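Local coordinates for PlaB phospholipase (Legionella pneumophila, PDB 6ZTI), which is a phospholipase of the alpha/beta hydrolase class and a virulence factor whose activity is controlled by NAD(H)-mediated tetramerization, at residues N320-E324 against Y335-R339. Numbering follows the deposited sequence.
Sequences NEHKE and YITNR. With SND (thionicotinamide-adenine-dinucleotide), chain I.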
loop_
_atom_site.group_PDB
_atom_site.type_symbol
_atom_site.label_atom_id
_atom_site.label_comp_id
_atom_site.label_asym_id
_atom_site.label_seq_id
_atom_site.Cartn_x
_atom_site.Cartn_y
_atom_site.Cartn_z
ATOM N N ASN B 320 33.814 -4.893 32.748
ATOM C CA ASN B 320 33.168 -5.575 33.869
ATOM C C ASN B 320 31.855 -6.233 33.466
ATOM O O ASN B 320 31.469 -7.245 34.060
ATOM C CB ASN B 320 32.905 -4.593 35.013
ATOM C CG ASN B 320 34.164 -4.225 35.779
ATOM O OD1 ASN B 320 35.201 -4.867 35.641
ATOM N ND2 ASN B 320 34.068 -3.192 36.607
ATOM N N GLU B 321 31.150 -5.671 32.489
ATOM C CA GLU B 321 29.847 -6.166 32.069
ATOM C C GLU B 321 29.935 -7.060 30.845
ATOM O O GLU B 321 28.896 -7.485 30.320
ATOM C CB GLU B 321 28.916 -4.980 31.803
ATOM C CG GLU B 321 28.748 -4.096 33.054
ATOM C CD GLU B 321 27.651 -3.051 32.920
ATOM O OE1 GLU B 321 27.212 -2.781 31.780
ATOM O OE2 GLU B 321 27.228 -2.506 33.966
ATOM N N HIS B 322 31.152 -7.367 30.401
ATOM C CA HIS B 322 31.342 -8.178 29.206
ATOM C C HIS B 322 30.625 -9.518 29.310
ATOM O O HIS B 322 30.096 -10.023 28.313
ATOM C CB HIS B 322 32.830 -8.387 28.988
ATOM C CG HIS B 322 33.154 -9.331 27.882
ATOM N ND1 HIS B 322 33.943 -10.443 28.069
ATOM C CD2 HIS B 322 32.811 -9.327 26.574
ATOM C CE1 HIS B 322 34.073 -11.086 26.922
ATOM N NE2 HIS B 322 33.397 -10.428 26.000
ATOM N N LYS B 323 30.634 -10.130 30.493
ATOM C CA LYS B 323 29.956 -11.400 30.722
ATOM C C LYS B 323 29.006 -11.253 31.899
ATOM O O LYS B 323 29.383 -10.723 32.946
ATOM C CB LYS B 323 30.944 -12.538 31.001
ATOM C CG LYS B 323 31.667 -13.026 29.770
ATOM C CD LYS B 323 32.438 -14.305 30.084
ATOM C CE LYS B 323 33.770 -14.385 29.337
ATOM N NZ LYS B 323 33.676 -15.161 28.062
ATOM N N GLU B 324 27.786 -11.738 31.722
ATOM C CA GLU B 324 26.738 -11.674 32.729
ATOM C C GLU B 324 26.131 -13.060 32.846
ATOM O O GLU B 324 25.787 -13.673 31.830
ATOM C CB GLU B 324 25.680 -10.641 32.325
ATOM C CG GLU B 324 24.453 -10.525 33.239
ATOM C CD GLU B 324 23.358 -9.672 32.607
ATOM O OE1 GLU B 324 23.494 -9.340 31.403
ATOM O OE2 GLU B 324 22.373 -9.332 33.299
ATOM N N TYR B 335 25.272 -14.239 29.168
ATOM C CA TYR B 335 25.074 -13.148 28.227
ATOM C C TYR B 335 26.404 -12.443 28.003
ATOM O O TYR B 335 27.083 -12.063 28.962
ATOM C CB TYR B 335 24.026 -12.167 28.745
ATOM C CG TYR B 335 22.635 -12.738 28.852
ATOM C CD1 TYR B 335 21.902 -13.037 27.715
ATOM C CD2 TYR B 335 22.045 -12.941 30.085
ATOM C CE1 TYR B 335 20.630 -13.549 27.804
ATOM C CE2 TYR B 335 20.768 -13.450 30.189
ATOM C CZ TYR B 335 20.060 -13.754 29.041
ATOM O OH TYR B 335 18.781 -14.269 29.126
ATOM N N ILE B 336 26.772 -12.273 26.741
ATOM C CA ILE B 336 28.025 -11.645 26.355
ATOM C C ILE B 336 27.701 -10.313 25.698
ATOM O O ILE B 336 26.877 -10.250 24.779
ATOM C CB ILE B 336 28.838 -12.547 25.415
ATOM C CG1 ILE B 336 29.215 -13.848 26.138
ATOM C CG2 ILE B 336 30.081 -11.806 24.928
ATOM C CD1 ILE B 336 29.786 -14.913 25.222
ATOM N N THR B 337 28.348 -9.254 26.176
ATOM C CA THR B 337 28.155 -7.899 25.681
ATOM C C THR B 337 29.526 -7.377 25.286
ATOM O O THR B 337 30.401 -7.241 26.142
ATOM C CB THR B 337 27.530 -7.006 26.764
ATOM O OG1 THR B 337 26.329 -7.614 27.268
ATOM C CG2 THR B 337 27.206 -5.634 26.213
ATOM N N ASN B 338 29.725 -7.102 23.997
ATOM C CA ASN B 338 30.988 -6.521 23.557
ATOM C C ASN B 338 30.791 -5.020 23.386
ATOM O O ASN B 338 30.033 -4.413 24.141
ATOM C CB ASN B 338 31.471 -7.191 22.269
ATOM C CG ASN B 338 31.918 -8.630 22.497
ATOM O OD1 ASN B 338 32.604 -8.925 23.471
ATOM N ND2 ASN B 338 31.501 -9.529 21.621
ATOM N N ARG B 339 31.478 -4.414 22.420
ATOM C CA ARG B 339 31.260 -3.033 22.022
ATOM C C ARG B 339 30.870 -3.037 20.554
ATOM O O ARG B 339 31.331 -3.888 19.787
ATOM C CB ARG B 339 32.506 -2.189 22.279
ATOM C CG ARG B 339 33.096 -2.439 23.646
ATOM C CD ARG B 339 34.369 -1.697 23.867
ATOM N NE ARG B 339 35.390 -2.057 22.895
ATOM C CZ ARG B 339 36.521 -1.386 22.735
ATOM N NH1 ARG B 339 36.782 -0.332 23.498
ATOM N NH2 ARG B 339 37.390 -1.774 21.813
HETATM P PA SND I . 16.093 -14.710 21.636
HETATM O O1A SND I . 15.417 -14.186 22.871
HETATM O O2A SND I . 17.174 -13.823 21.056
HETATM O O5B SND I . 14.997 -15.015 20.479
HETATM C C5B SND I . 15.341 -15.318 19.111
HETATM C C4B SND I . 14.091 -15.014 18.322
HETATM O O4B SND I . 12.987 -15.761 18.887
HETATM C C3B SND I . 13.643 -13.556 18.353
HETATM O O3B SND I . 12.923 -13.204 17.180
HETATM C C2B SND I . 12.727 -13.522 19.572
HETATM O O2B SND I . 11.791 -12.454 19.504
HETATM C C1B SND I . 12.030 -14.878 19.439
HETATM N N9A SND I . 11.543 -15.452 20.692
HETATM C C8A SND I . 12.160 -15.421 21.916
HETATM N N7A SND I . 11.478 -16.003 22.872
HETATM C C5A SND I . 10.331 -16.450 22.234
HETATM C C6A SND I . 9.190 -17.130 22.697
HETATM N N6A SND I . 9.004 -17.488 23.970
HETATM N N1A SND I . 8.224 -17.423 21.798
HETATM C C2A SND I . 8.394 -17.050 20.527
HETATM N N3A SND I . 9.417 -16.388 19.980
HETATM C C4A SND I . 10.360 -16.120 20.889
HETATM O O3 SND I . 16.665 -16.180 21.820
HETATM P PN SND I . 17.356 -17.060 22.961
HETATM O O1N SND I . 18.312 -16.208 23.697
HETATM O O2N SND I . 17.835 -18.319 22.352
HETATM O O5D SND I . 16.076 -17.333 23.871
HETATM C C5D SND I . 15.988 -18.433 24.787
HETATM C C4D SND I . 14.999 -18.031 25.850
HETATM O O4D SND I . 15.551 -16.959 26.650
HETATM C C3D SND I . 13.653 -17.526 25.325
HETATM O O3D SND I . 12.624 -18.111 26.108
HETATM C C2D SND I . 13.768 -16.008 25.487
HETATM O O2D SND I . 12.528 -15.338 25.677
HETATM C C1D SND I . 14.610 -15.928 26.748
HETATM N N1N SND I . 15.345 -14.631 26.779
HETATM C C2N SND I . 15.127 -13.852 27.851
HETATM C C3N SND I . 15.825 -12.671 27.999
HETATM C C7N SND I . 15.572 -11.772 29.156
HETATM S S7N SND I . 16.494 -10.407 29.384
HETATM N N7N SND I . 14.588 -12.106 29.964
HETATM C C4N SND I . 16.749 -12.320 27.025
HETATM C C5N SND I . 16.937 -13.130 25.921
HETATM C C6N SND I . 16.217 -14.290 25.811
HETATM O O HOH W 1 26.983 -9.126 29.289
#
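Glu324 and Tyr335 face each other as an antiparallel hydrogen-bonded pair. Tyr335 N donates to Glu324 O at 2.8 Å, and Glu324 N returns a bond to Tyr335 O at 2.9 Å. Their side chains share one face of the sheet. The Glu324 chain runs out extended, its CG opposite the backbone N (chi1 176°), which carries OE1 obliquely across the Tyr335 side chain, 3.9 Å from CB. Arg202 unites the two residues: it forms a salt bridge with Glu324 OE1 and a cation-pi contact with the Tyr335 ring. The outer end of that ring reaches the bound thio-NAD, with Tyr335 OH 3.5 Å from C4N of the thionicotinamide.

This is the base of a beta hairpin made of strands 323-327 and 332-336, reached from helix 300-320 through a short turn at Glu321 and His322. The hairpin brings Tyr335 to a dinucleotide pocket that residues of a second subunit complete. Beyond the strand ends, Thr337 N still donates to His322 O, at 2.9 Å. A water binds there too. It is hydrogen-bonded to Glu321 O, Tyr335 O and Thr337 OG1.

The other face, with Lys323 and Ile336, is looser and exposed to solvent. Lys323 CG comes only within 4.5 Å of Ile336 CG1. The His322 ring lies alongside Ile336 and Asn338, and its NE2 is 3.7 Å from Ile336 CG2. Asn338 OD1 sits at the ring edge, 3.0 Å from His322 NE2, while Asn338 ND2 is hydrogen-bonded to Asp396.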